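Local coordinates for motility protein B (Helicobacter pylori, PDB 3S0H) that probably forms, with MotA, the stator of the flagellar motor and may fasten it to the cell wall through this periplasmic, OmpA-like domain, at residues N39-N44 with Q52-Y57; N75-T80 with S121-T126; N127-N132 with N141-I146. All blocks are in the same frame, centred on the assembly; numbering follows the deposited sequence. Where two conformers were deposited one is given.

Interaction 1 (N39-N44 with Q52-Y57); sequences NLLFEN and QDMMLY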
ATOM      1  N   ASN A  39      22.072  19.182  13.201  1.00 20.57           N
ATOM      2  CA  ASN A  39      23.107  19.302  14.238  1.00 22.42           C
ATOM      3  C   ASN A  39      23.525  17.973  14.874  1.00 22.28           C
ATOM      4  O   ASN A  39      24.489  17.907  15.640  1.00 23.14           O
ATOM      5  CB  ASN A  39      22.658  20.319  15.312  1.00 22.82           C
ATOM      6  CG  ASN A  39      21.341  19.927  15.980  1.00 24.16           C
ATOM      7  OD1 ASN A  39      20.278  19.912  15.346  1.00 25.48           O
ATOM      8  ND2 ASN A  39      21.404  19.626  17.273  1.00 27.24           N
ATOM      9  N   LEU A  40      22.800  16.915  14.532  1.00 22.98           N
ATOM     10  CA  LEU A  40      23.104  15.554  14.977  1.00 22.90           C
ATOM     11  C   LEU A  40      24.114  14.875  14.060  1.00 22.92           C
ATOM     12  O   LEU A  40      24.674  13.841  14.418  1.00 23.89           O
ATOM     13  CB  LEU A  40      21.838  14.707  14.996  1.00 22.32           C
ATOM     14  CG  LEU A  40      20.721  14.946  16.017  1.00 24.57           C
ATOM     15  CD1 LEU A  40      19.727  13.754  15.953  1.00 20.68           C
ATOM     16  CD2 LEU A  40      21.263  15.133  17.436  1.00 24.93           C
ATOM     17  N   LEU A  41      24.305  15.424  12.867  1.00 22.17           N
ATOM     18  CA  LEU A  41      25.197  14.802  11.891  1.00 22.03           C
ATOM     19  C   LEU A  41      26.373  15.707  11.449  1.00 22.73           C
ATOM     20  O   LEU A  41      27.491  15.223  11.274  1.00 22.66           O
ATOM     21  CB  LEU A  41      24.405  14.322  10.674  1.00 20.05           C
ATOM     22  CG  LEU A  41      23.419  13.206  10.988  1.00 20.29           C
ATOM     23  CD1 LEU A  41      22.350  13.011   9.912  1.00 19.34           C
ATOM     24  CD2 LEU A  41      24.159  11.921  11.227  1.00 20.23           C
ATOM     25  N   PHE A  42      26.099  16.998  11.284  1.00 22.60           N
ATOM     26  CA  PHE A  42      27.005  17.929  10.621  1.00 24.10           C
ATOM     27  C   PHE A  42      27.349  19.147  11.514  1.00 26.08           C
ATOM     28  O   PHE A  42      26.548  19.527  12.380  1.00 25.69           O
ATOM     29  CB  PHE A  42      26.371  18.366   9.267  1.00 22.99           C
ATOM     30  CG  PHE A  42      26.231  17.230   8.254  1.00 20.17           C
ATOM     31  CD1 PHE A  42      27.356  16.749   7.555  1.00 16.74           C
ATOM     32  CD2 PHE A  42      24.976  16.644   8.000  1.00 17.31           C
ATOM     33  CE1 PHE A  42      27.240  15.691   6.634  1.00 18.05           C
ATOM     34  CE2 PHE A  42      24.841  15.591   7.076  1.00 16.53           C
ATOM     35  CZ  PHE A  42      25.969  15.117   6.382  1.00 16.33           C
ATOM     36  N   GLU A  43      28.531  19.746  11.318  0.60 27.97           N
ATOM     37  CA  GLU A  43      28.924  20.931  12.107  0.60 29.76           C
ATOM     38  C   GLU A  43      28.073  22.169  11.798  0.60 30.34           C
ATOM     39  O   GLU A  43      27.822  23.000  12.676  0.60 30.17           O
ATOM     40  CB  GLU A  43      30.434  21.237  12.027  0.60 30.96           C
ATOM     41  CG  GLU A  43      31.033  21.378  10.640  0.60 33.13           C
ATOM     42  CD  GLU A  43      32.557  21.492  10.672  0.60 36.36           C
ATOM     43  OE1 GLU A  43      33.222  20.450  10.859  0.60 37.40           O
ATOM     44  OE2 GLU A  43      33.088  22.619  10.495  0.60 38.75           O
ATOM     45  N   ASN A  44      27.610  22.270  10.554  1.00 30.41           N
ATOM     46  CA  ASN A  44      26.719  23.339  10.171  1.00 30.98           C
ATOM     47  C   ASN A  44      25.771  22.921   9.057  1.00 30.51           C
ATOM     48  O   ASN A  44      25.940  21.881   8.416  1.00 29.41           O
ATOM     49  CB  ASN A  44      27.533  24.562   9.754  1.00 33.01           C
ATOM     50  CG  ASN A  44      28.543  24.235   8.692  1.00 34.82           C
ATOM     51  OD1 ASN A  44      28.179  23.842   7.582  1.00 39.15           O
ATOM     52  ND2 ASN A  44      29.825  24.377   9.022  1.00 37.55           N
ATOM     53  N   GLN A  52      31.495  16.027  15.780  0.70 36.81           N
ATOM     54  CA  GLN A  52      32.184  15.024  16.613  0.70 37.54           C
ATOM     55  C   GLN A  52      31.337  13.827  17.076  0.70 37.02           C
ATOM     56  O   GLN A  52      31.877  12.784  17.425  0.70 37.50           O
ATOM     57  CB  GLN A  52      32.922  15.693  17.786  0.70 38.19           C
ATOM     58  CG  GLN A  52      34.269  15.033  18.095  0.70 40.36           C
ATOM     59  CD  GLN A  52      35.130  15.825  19.074  0.70 43.33           C
ATOM     60  OE1 GLN A  52      34.619  16.529  19.952  0.70 43.52           O
ATOM     61  NE2 GLN A  52      36.448  15.698  18.933  0.70 44.26           N
ATOM     62  N   ASP A  53      30.016  13.964  17.059  1.00 37.03           N
ATOM     63  CA  ASP A  53      29.128  12.861  17.447  1.00 36.79           C
ATOM     64  C   ASP A  53      28.500  12.114  16.249  1.00 35.32           C
ATOM     65  O   ASP A  53      27.911  11.027  16.392  1.00 34.58           O
ATOM     66  CB  ASP A  53      28.048  13.390  18.401  1.00 38.20           C
ATOM     67  CG  ASP A  53      27.254  14.545  17.808  1.00 40.55           C
ATOM     68  OD1 ASP A  53      26.766  14.420  16.656  1.00 42.38           O
ATOM     69  OD2 ASP A  53      27.112  15.576  18.507  1.00 43.62           O
ATOM     70  N   MET A  54      28.660  12.686  15.066  1.00 33.87           N
ATOM     71  CA  MET A  54      28.178  12.071  13.828  1.00 32.48           C
ATOM     72  C   MET A  54      28.296  10.521  13.780  1.00 30.86           C
ATOM     73  O   MET A  54      27.300   9.835  13.581  1.00 29.97           O
ATOM     74  CB  MET A  54      28.904  12.712  12.641  1.00 32.80           C
ATOM     75  CG  MET A  54      28.274  12.479  11.307  1.00 33.08           C
ATOM     76  SD  MET A  54      28.577  10.863  10.587  1.00 36.56           S
ATOM     77  CE  MET A  54      27.846  11.107   8.953  1.00 37.29           C
ATOM     78  N   MET A  55      29.507   9.994  13.973  1.00 30.25           N
ATOM     79  CA  MET A  55      29.789   8.559  13.802  1.00 28.58           C
ATOM     80  C   MET A  55      28.948   7.675  14.726  1.00 28.75           C
ATOM     81  O   MET A  55      28.315   6.738  14.264  1.00 27.86           O
ATOM     82  CB  MET A  55      31.282   8.252  13.963  1.00 28.06           C
ATOM     83  CG  MET A  55      32.224   8.899  12.933  1.00 24.99           C
ATOM     84  SD  MET A  55      31.989   8.373  11.217  1.00 24.09           S
ATOM     85  CE  MET A  55      32.733   6.717  11.172  1.00 17.87           C
ATOM     86  N   LEU A  56      28.928   8.010  16.017  1.00 29.67           N
ATOM     87  CA  LEU A  56      28.227   7.236  17.028  1.00 30.07           C
ATOM     88  C   LEU A  56      26.724   7.172  16.788  1.00 28.87           C
ATOM     89  O   LEU A  56      26.117   6.113  16.931  1.00 28.10           O
ATOM     90  CB  LEU A  56      28.525   7.773  18.435  1.00 31.56           C
ATOM     91  CG  LEU A  56      29.966   7.908  18.933  1.00 34.77           C
ATOM     92  CD1 LEU A  56      29.965   8.051  20.447  1.00 36.14           C
ATOM     93  CD2 LEU A  56      30.852   6.731  18.492  1.00 38.09           C
ATOM     94  N   TYR A  57      26.128   8.296  16.390  1.00 28.69           N
ATOM     95  CA  TYR A  57      24.718   8.312  15.932  1.00 27.01           C
ATOM     96  C   TYR A  57      24.449   7.318  14.813  1.00 24.46           C
ATOM     97  O   TYR A  57      23.474   6.540  14.878  1.00 24.23           O
ATOM     98  CB  TYR A  57      24.334   9.706  15.428  1.00 28.77           C
ATOM     99  CG  TYR A  57      23.831  10.614  16.519  1.00 33.22           C
ATOM    100  CD1 TYR A  57      24.697  11.464  17.209  1.00 36.35           C
ATOM    101  CD2 TYR A  57      22.480  10.611  16.867  1.00 36.95           C
ATOM    102  CE1 TYR A  57      24.219  12.302  18.220  1.00 39.98           C
ATOM    103  CE2 TYR A  57      21.995  11.429  17.877  1.00 40.46           C
ATOM    104  CZ  TYR A  57      22.866  12.269  18.546  1.00 41.44           C
ATOM    105  OH  TYR A  57      22.358  13.075  19.532  1.00 45.97           O
TER

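Interaction 2 (N75-T80 with S121-T126); sequences NVRGFT and SSYGST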
ATOM      1  N   ASN A  75      16.797   4.393   1.774  1.00 12.81           N
ATOM      2  CA  ASN A  75      17.115   5.547   0.983  1.00 12.41           C
ATOM      3  C   ASN A  75      17.498   6.694   1.880  1.00 11.91           C
ATOM      4  O   ASN A  75      16.673   7.172   2.648  1.00 11.96           O
ATOM      5  CB  ASN A  75      15.960   5.866  -0.003  1.00 13.14           C
ATOM      6  CG  ASN A  75      16.236   7.103  -0.874  1.00 16.28           C
ATOM      7  OD1 ASN A  75      15.508   8.093  -0.778  1.00 23.59           O
ATOM      8  ND2 ASN A  75      17.224   7.032  -1.747  1.00 12.75           N
ATOM      9  N   VAL A  76      18.763   7.119   1.805  1.00 11.44           N
ATOM     10  CA  VAL A  76      19.223   8.319   2.535  1.00 10.47           C
ATOM     11  C   VAL A  76      18.884   9.639   1.779  1.00 10.12           C
ATOM     12  O   VAL A  76      19.389   9.873   0.698  1.00  9.88           O
ATOM     13  CB  VAL A  76      20.749   8.249   2.824  1.00 11.64           C
ATOM     14  CG1 VAL A  76      21.154   9.421   3.732  1.00 12.03           C
ATOM     15  CG2 VAL A  76      21.174   6.856   3.449  1.00  7.28           C
ATOM     16  N   ARG A  77      18.044  10.504   2.354  1.00  9.33           N
ATOM     17  CA  ARG A  77      17.567  11.698   1.660  1.00  9.90           C
ATOM     18  C   ARG A  77      18.108  13.002   2.250  1.00 10.34           C
ATOM     19  O   ARG A  77      17.940  13.263   3.440  1.00 11.22           O
ATOM     20  CB  ARG A  77      16.037  11.767   1.744  1.00  9.75           C
ATOM     21  CG  ARG A  77      15.317  10.444   1.440  1.00 12.51           C
ATOM     22  CD  ARG A  77      14.075  10.343   2.254  1.00 18.60           C
ATOM     23  NE  ARG A  77      12.985   9.960   1.369  1.00 27.15           N
ATOM     24  CZ  ARG A  77      11.839  10.617   1.259  1.00 27.79           C
ATOM     25  NH1 ARG A  77      11.589  11.679   1.994  1.00 27.34           N
ATOM     26  NH2 ARG A  77      10.937  10.175   0.413  1.00 31.84           N
ATOM     27  N   GLY A  78      18.652  13.881   1.417  1.00 10.13           N
ATOM     28  CA  GLY A  78      19.097  15.171   1.948  1.00 10.86           C
ATOM     29  C   GLY A  78      18.193  16.337   1.593  1.00 11.42           C
ATOM     30  O   GLY A  78      17.522  16.314   0.542  1.00 10.45           O
ATOM     31  N   PHE A  79      18.182  17.336   2.477  1.00 11.36           N
ATOM     32  CA  PHE A  79      17.336  18.532   2.396  1.00 13.34           C
ATOM     33  C   PHE A  79      18.099  19.770   2.835  1.00 14.29           C
ATOM     34  O   PHE A  79      18.899  19.688   3.772  1.00 14.52           O
ATOM     35  CB  PHE A  79      16.110  18.410   3.325  1.00 13.33           C
ATOM     36  CG  PHE A  79      15.227  17.231   3.009  1.00 13.48           C
ATOM     37  CD1 PHE A  79      14.135  17.373   2.151  1.00  9.51           C
ATOM     38  CD2 PHE A  79      15.509  15.976   3.539  1.00 12.68           C
ATOM     39  CE1 PHE A  79      13.350  16.284   1.840  1.00 10.46           C
ATOM     40  CE2 PHE A  79      14.707  14.887   3.228  1.00 12.03           C
ATOM     41  CZ  PHE A  79      13.639  15.038   2.370  1.00 13.08           C
ATOM     42  N   THR A  80      17.828  20.924   2.200  1.00 15.80           N
ATOM     43  CA  THR A  80      18.382  22.212   2.680  1.00 18.01           C
ATOM     44  C   THR A  80      17.299  23.256   2.944  1.00 19.56           C
ATOM     45  O   THR A  80      16.162  23.090   2.515  1.00 18.40           O
ATOM     46  CB  THR A  80      19.372  22.893   1.680  1.00 18.38           C
ATOM     47  OG1 THR A  80      18.626  23.485   0.602  1.00 17.70           O
ATOM     48  CG2 THR A  80      20.418  21.910   1.133  1.00 18.78           C
ATOM     49  N   SER A 121      19.539  10.283  -1.912  1.00 10.72           N
ATOM     50  CA  SER A 121      18.709  11.229  -2.638  1.00 12.49           C
ATOM     51  C   SER A 121      18.900  12.659  -2.168  1.00 12.00           C
ATOM     52  O   SER A 121      19.360  12.902  -1.047  1.00 10.09           O
ATOM     53  CB  SER A 121      17.249  10.878  -2.447  1.00 11.96           C
ATOM     54  OG  SER A 121      17.067   9.585  -2.978  1.00 16.33           O
ATOM     55  N   SER A 122      18.517  13.578  -3.059  1.00 12.18           N
ATOM     56  CA  SER A 122      18.549  15.027  -2.798  1.00 12.52           C
ATOM     57  C   SER A 122      17.232  15.695  -3.184  1.00 11.91           C
ATOM     58  O   SER A 122      16.786  15.588  -4.327  1.00 12.13           O
ATOM     59  CB  SER A 122      19.701  15.697  -3.537  1.00 12.99           C
ATOM     60  OG  SER A 122      19.552  17.109  -3.462  1.00 14.94           O
ATOM     61  N   TYR A 123      16.623  16.379  -2.215  1.00 11.44           N
ATOM     62  CA  TYR A 123      15.404  17.147  -2.420  1.00 11.12           C
ATOM     63  C   TYR A 123      15.631  18.668  -2.550  1.00 11.31           C
ATOM     64  O   TYR A 123      14.693  19.431  -2.803  1.00 11.69           O
ATOM     65  CB  TYR A 123      14.389  16.820  -1.313  1.00 10.68           C
ATOM     66  CG  TYR A 123      13.747  15.452  -1.528  1.00 10.30           C
ATOM     67  CD1 TYR A 123      12.416  15.320  -1.950  1.00 11.86           C
ATOM     68  CD2 TYR A 123      14.490  14.302  -1.319  1.00 11.83           C
ATOM     69  CE1 TYR A 123      11.862  14.023  -2.177  1.00 10.09           C
ATOM     70  CE2 TYR A 123      13.970  13.050  -1.545  1.00 12.67           C
ATOM     71  CZ  TYR A 123      12.666  12.919  -1.975  1.00 12.40           C
ATOM     72  OH  TYR A 123      12.248  11.653  -2.169  1.00 13.81           O
ATOM     73  N   GLY A 124      16.866  19.121  -2.401  1.00 11.22           N
ATOM     74  CA  GLY A 124      17.118  20.538  -2.457  1.00 12.18           C
ATOM     75  C   GLY A 124      16.377  21.279  -1.340  1.00 13.03           C
ATOM     76  O   GLY A 124      16.168  20.743  -0.250  1.00 13.19           O
ATOM     77  N   SER A 125      15.972  22.506  -1.621  1.00 14.00           N
ATOM     78  CA  SER A 125      15.387  23.396  -0.605  1.00 15.23           C
ATOM     79  C   SER A 125      13.864  23.476  -0.574  1.00 14.83           C
ATOM     80  O   SER A 125      13.325  24.210   0.230  1.00 17.57           O
ATOM     81  CB  SER A 125      15.882  24.809  -0.866  1.00 15.36           C
ATOM     82  OG  SER A 125      15.323  25.219  -2.105  1.00 18.77           O
ATOM     83  N   THR A 126      13.148  22.743  -1.411  1.00 15.37           N
ATOM     84  CA  THR A 126      11.701  23.011  -1.564  1.00 14.63           C
ATOM     85  C   THR A 126      10.729  22.063  -0.868  1.00 15.39           C
ATOM     86  O   THR A 126       9.521  22.086  -1.184  1.00 16.11           O
ATOM     87  CB  THR A 126      11.276  23.130  -3.062  1.00 14.35           C
ATOM     88  OG1 THR A 126      11.736  21.968  -3.771  1.00 15.23           O
ATOM     89  CG2 THR A 126      11.816  24.407  -3.685  1.00 10.72           C
TER
HETATM   90  O   HOH W   1      14.293   9.578  -2.533  1.00 27.55           O
HETATM   91  O   HOH W   2      13.728  23.891   2.953  1.00 18.82           O

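Interaction 3 (N127-N132 with N141-I146); sequences NPIAPN and NNRVEI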
ATOM      1  N   ASN A 127      11.227  21.252   0.064  1.00 14.09           N
ATOM      2  CA  ASN A 127      10.351  20.475   0.947  1.00 13.72           C
ATOM      3  C   ASN A 127      10.580  20.810   2.472  1.00 13.95           C
ATOM      4  O   ASN A 127      10.930  19.939   3.274  1.00 11.78           O
ATOM      5  CB  ASN A 127      10.508  18.972   0.636  1.00 12.43           C
ATOM      6  CG  ASN A 127      10.153  18.633  -0.812  1.00 12.83           C
ATOM      7  OD1 ASN A 127       8.956  18.496  -1.164  1.00 17.30           O
ATOM      8  ND2 ASN A 127      11.170  18.527  -1.668  1.00  9.14           N
ATOM      9  N   PRO A 128      10.403  22.079   2.858  1.00 15.67           N
ATOM     10  CA  PRO A 128      10.593  22.501   4.245  1.00 17.56           C
ATOM     11  C   PRO A 128       9.617  21.838   5.209  1.00 18.68           C
ATOM     12  O   PRO A 128       8.461  21.569   4.827  1.00 17.82           O
ATOM     13  CB  PRO A 128      10.262  23.988   4.208  1.00 17.64           C
ATOM     14  CG  PRO A 128       9.338  24.132   3.032  1.00 17.04           C
ATOM     15  CD  PRO A 128       9.985  23.223   2.027  1.00 17.28           C
ATOM     16  N   ILE A 129      10.101  21.577   6.433  1.00 19.24           N
ATOM     17  CA  ILE A 129       9.288  21.034   7.516  1.00 20.60           C
ATOM     18  C   ILE A 129       8.566  22.184   8.187  1.00 21.17           C
ATOM     19  O   ILE A 129       7.433  22.034   8.605  1.00 22.85           O
ATOM     20  CB  ILE A 129      10.145  20.247   8.600  1.00 20.91           C
ATOM     21  CG1 ILE A 129      10.353  18.804   8.165  1.00 21.18           C
ATOM     22  CG2 ILE A 129       9.440  20.251  10.023  1.00 22.69           C
ATOM     23  CD1 ILE A 129       9.049  18.161   7.686  1.00 22.06           C
ATOM     24  N   ALA A 130       9.231  23.327   8.281  1.00 22.06           N
ATOM     25  CA  ALA A 130       8.746  24.460   9.057  1.00 23.63           C
ATOM     26  C   ALA A 130       9.294  25.766   8.521  1.00 24.69           C
ATOM     27  O   ALA A 130      10.173  25.767   7.668  1.00 23.91           O
ATOM     28  CB  ALA A 130       9.124  24.309  10.530  1.00 23.19           C
ATOM     29  N   PRO A 131       8.745  26.888   9.009  1.00 26.47           N
ATOM     30  CA  PRO A 131       9.284  28.194   8.752  1.00 28.13           C
ATOM     31  C   PRO A 131      10.709  28.256   9.224  1.00 29.24           C
ATOM     32  O   PRO A 131      11.039  27.703  10.276  1.00 29.24           O
ATOM     33  CB  PRO A 131       8.425  29.121   9.626  1.00 29.22           C
ATOM     34  CG  PRO A 131       7.279  28.365  10.034  1.00 28.20           C
ATOM     35  CD  PRO A 131       7.409  26.947   9.632  1.00 27.01           C
ATOM     36  N   ASN A 132      11.554  28.939   8.471  1.00 30.66           N
ATOM     37  CA  ASN A 132      12.938  29.131   8.907  1.00 32.58           C
ATOM     38  C   ASN A 132      13.118  30.286   9.912  1.00 33.50           C
ATOM     39  O   ASN A 132      14.039  31.078   9.770  1.00 34.53           O
ATOM     40  CB  ASN A 132      13.831  29.370   7.695  1.00 32.83           C
ATOM     41  CG  ASN A 132      14.491  28.122   7.184  1.00 34.16           C
ATOM     42  OD1 ASN A 132      14.817  27.200   7.939  1.00 35.97           O
ATOM     43  ND2 ASN A 132      14.731  28.094   5.874  1.00 38.02           N
ATOM     44  N   ASN A 141      14.900  21.959   8.824  1.00 18.61           N
ATOM     45  CA  ASN A 141      14.848  22.147   7.365  1.00 17.58           C
ATOM     46  C   ASN A 141      16.074  21.655   6.643  1.00 16.49           C
ATOM     47  O   ASN A 141      16.040  21.478   5.445  1.00 15.99           O
ATOM     48  CB  ASN A 141      14.539  23.593   6.952  1.00 17.97           C
ATOM     49  CG  ASN A 141      13.152  24.033   7.361  1.00 18.23           C
ATOM     50  OD1 ASN A 141      12.183  23.238   7.389  1.00 15.18           O
ATOM     51  ND2 ASN A 141      13.046  25.307   7.685  1.00 15.54           N
ATOM     52  N   ASN A 142      17.166  21.495   7.381  1.00 16.16           N
ATOM     53  CA  ASN A 142      18.414  20.977   6.866  1.00 15.60           C
ATOM     54  C   ASN A 142      18.622  19.525   7.351  1.00 15.15           C
ATOM     55  O   ASN A 142      19.742  19.032   7.446  1.00 14.04           O
ATOM     56  CB  ASN A 142      19.587  21.881   7.300  1.00 15.53           C
ATOM     57  CG  ASN A 142      19.552  23.241   6.630  1.00 17.12           C
ATOM     58  OD1 ASN A 142      19.905  23.374   5.468  1.00 16.25           O
ATOM     59  ND2 ASN A 142      19.095  24.254   7.360  1.00 18.58           N
ATOM     60  N   ARG A 143      17.518  18.847   7.629  1.00 15.72           N
ATOM     61  CA  ARG A 143      17.557  17.477   8.162  1.00 15.95           C
ATOM     62  C   ARG A 143      18.107  16.481   7.135  1.00 16.01           C
ATOM     63  O   ARG A 143      18.210  16.791   5.933  1.00 16.76           O
ATOM     64  CB  ARG A 143      16.152  17.033   8.544  1.00 14.97           C
ATOM     65  CG  ARG A 143      15.270  16.844   7.296  1.00 16.88           C
ATOM     66  CD  ARG A 143      13.831  16.769   7.638  1.00 15.95           C
ATOM     67  NE  ARG A 143      12.954  16.714   6.458  1.00 14.03           N
ATOM     68  CZ  ARG A 143      12.731  17.712   5.615  1.00 11.13           C
ATOM     69  NH1 ARG A 143      13.338  18.874   5.757  1.00 15.51           N
ATOM     70  NH2 ARG A 143      11.904  17.543   4.585  1.00  9.18           N
ATOM     71  N   VAL A 144      18.493  15.303   7.628  1.00 15.89           N
ATOM     72  CA  VAL A 144      18.663  14.117   6.776  1.00 15.07           C
ATOM     73  C   VAL A 144      17.559  13.132   7.158  1.00 14.28           C
ATOM     74  O   VAL A 144      17.251  12.958   8.342  1.00 14.41           O
ATOM     75  CB  VAL A 144      20.034  13.420   6.989  1.00 14.86           C
ATOM     76  CG1 VAL A 144      20.155  12.184   6.094  1.00 15.32           C
ATOM     77  CG2 VAL A 144      21.174  14.363   6.679  1.00 15.81           C
ATOM     78  N   GLU A 145      16.965  12.501   6.156  1.00 13.10           N
ATOM     79  CA  GLU A 145      15.924  11.524   6.377  1.00 13.04           C
ATOM     80  C   GLU A 145      16.410  10.165   5.945  1.00 12.67           C
ATOM     81  O   GLU A 145      17.315  10.050   5.114  1.00 12.25           O
ATOM     82  CB  GLU A 145      14.660  11.887   5.582  1.00 12.69           C
ATOM     83  CG  GLU A 145      13.895  13.073   6.148  1.00 13.44           C
ATOM     84  CD  GLU A 145      12.590  13.316   5.426  1.00 13.24           C
ATOM     85  OE1 GLU A 145      12.322  12.578   4.448  1.00 10.41           O
ATOM     86  OE2 GLU A 145      11.866  14.262   5.817  1.00 15.52           O
ATOM     87  N   ILE A 146      15.830   9.130   6.528  1.00 12.59           N
ATOM     88  CA  ILE A 146      16.095   7.772   6.072  1.00 12.26           C
ATOM     89  C   ILE A 146      14.745   7.088   5.850  1.00 11.94           C
ATOM     90  O   ILE A 146      13.973   6.914   6.812  1.00  9.55           O
ATOM     91  CB  ILE A 146      16.923   6.965   7.082  1.00 13.29           C
ATOM     92  CG1 ILE A 146      18.240   7.696   7.425  1.00 16.82           C
ATOM     93  CG2 ILE A 146      17.243   5.602   6.458  1.00 14.25           C
ATOM     94  CD1 ILE A 146      19.285   6.849   8.130  1.00 16.49           C
TER

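Interaction 1 (N39-N44 with Q52-Y57)
Leu40 meets Tyr57 at about a right angle, its CB lying over one face of the phenol ring. The two methyls divide the work: CD1 comes within 3.8 Å of Tyr57 CE2, while CD2 reaches the hydroxyl end and lies 3.5 Å from Tyr57 CZ. With CG of Leu40 anti to its carbonyl carbon (chi1 -70°), the fork turns towards the ring although the CA-CB bond itself does not aim at the helix. The carbonyl of the same residue faces the start of the helix, where Leu40 O and Asp53 OD1 approach to 3.1 Å; both are acceptors, so this is not a bond. Leu41 follows and stands nearest the helix in backbone terms, its CA 4.5 Å from Met54 CA. Its CD2 lies 4.2 Å from CG of Met54, a chain that bends at chi2 (-78°). Within the OmpA-like domain this is a loop packed by apolar side chains on the start of helix 54-67. Asn51, between the two segments, adds a backbone bond to Leu41 and uses its OD1 to receive Asp53 N. Met54 rests on Val104 and Val107 of helix 93-110, Leu41 packs on Val144 of strand 144-149, and Tyr57 touches Ile16.

Interaction 2 (N75-T80 with S121-T126)
The parallel strands pair Arg77 with Ser121 and Gly78 with Ser122, so in the tight part of this contact the backbone of Val76 and Gly78 bonds to Ser121 and Tyr123. Ser121 N gives to Val76 O at 2.6 Å, Gly78 N returns to Ser121 O at 2.7 Å, and Tyr123 N then meets Gly78 O with an almost straight N-H...O angle of 171°. Further along the pairing persists, Thr80 N binding Gly124 O, while Ser125 CA offers a C-H to Thr80 O at 3.2 Å. Gly124, whose carbonyl takes that bond from Thr80 N, is the second residue of the type II' turn from Tyr123 to Thr126, where its positive phi (62°) favours glycine. Beside this ladder, Phe79 and Tyr123 run alongside each other as a strongly offset pair, planes at 24°, with little ring-over-ring contact; Phe79 CE1 instead presses on Tyr123 CB at 3.4 Å.

The polar rim of the same face, where Asn75, Ser121 and the Tyr123 hydroxyl lie, is looser and wetter. Asn75 ND2 binds Ser121 OG at 2.8 Å, the hydroxyl lying in the amide plane, an approach set by the Asn75 CG placed anti to the backbone N. One water links Asn75 OD1, Ser121 OG and Tyr123 OH. The hydroxyl of Tyr123 also sits over one face of the Arg77 guanidinium, towards its rim, at a poor angle for bonding to NH2; the charge of Arg77 is instead matched by Glu145 through NH1. Strands 73-78 and 118-122, with helix 93-110 between them in the chain, form the beta-alpha-beta unit of the OmpA-like fold.

Interaction 3 (N127-N132 with N141-I146)
The loop 127-132 bends round the end of helix 135-141, bringing Pro128 CA to 5.3 Å from Asn141 CA. Asn141 presents its amide with both ends occupied: OD1 accepts from Ile129 N at 2.8 Å and from Ala130 N, the latter in the carbonyl plane on a lone pair, while ND2 gives to Ala130 O and, at 2.6 Å, to Asn132 OD1. Both acceptors of ND2 lie in the Asn141 amide plane, yet the donor stands above the carbonyl planes of both, and the two asparagine amides are turned 77° apart. Four bonds thus fix a buried amide that, at the C-terminal end of helix 135-141, mimics backbone pairing with the loop before this helix in the OmpA-like domain. Extended from CG to NE, Arg143 sends NH2 to Asn127 O at 2.9 Å, nearly along the C=O axis. Ile129 CG1 lies over one face of the guanidinium, 3.6 Å above its plane and over its centre. Glu145 OE2 receives NE at 2.8 Å in a salt bridge, steadying the group. Arg143 also forms a cation-pi pair with Phe79 and gives NH1 to Lys140 O. Strand 144-149 runs between strands 31-36 and 73-78, bonded through Val144 to Leu36 and through Glu145 to Arg77.

Interaction 1 is a largely buried, apolar union of a loop with the start of helix 54-67; interaction 2 is a backbone ladder at the edge of the sheet, with a hydrated flank; interaction 3 lies partly at the surface and depends on asparagine and arginine side chains gripping loop carbonyls and amides. Interactions 2 and 3, whose centres are 9 Å apart, share neighbouring strands of one sheet and are tied by the Arg77-Glu145 salt bridge. Interactions 1 and 3 meet where Leu41 and Phe42 pack on Val144. Interactions 1 and 2 do not touch (nearest atoms about 7 Å apart); segment 141-146 reaches both, through Val144 to Leu41 and Phe42 and through Glu145 to Arg77.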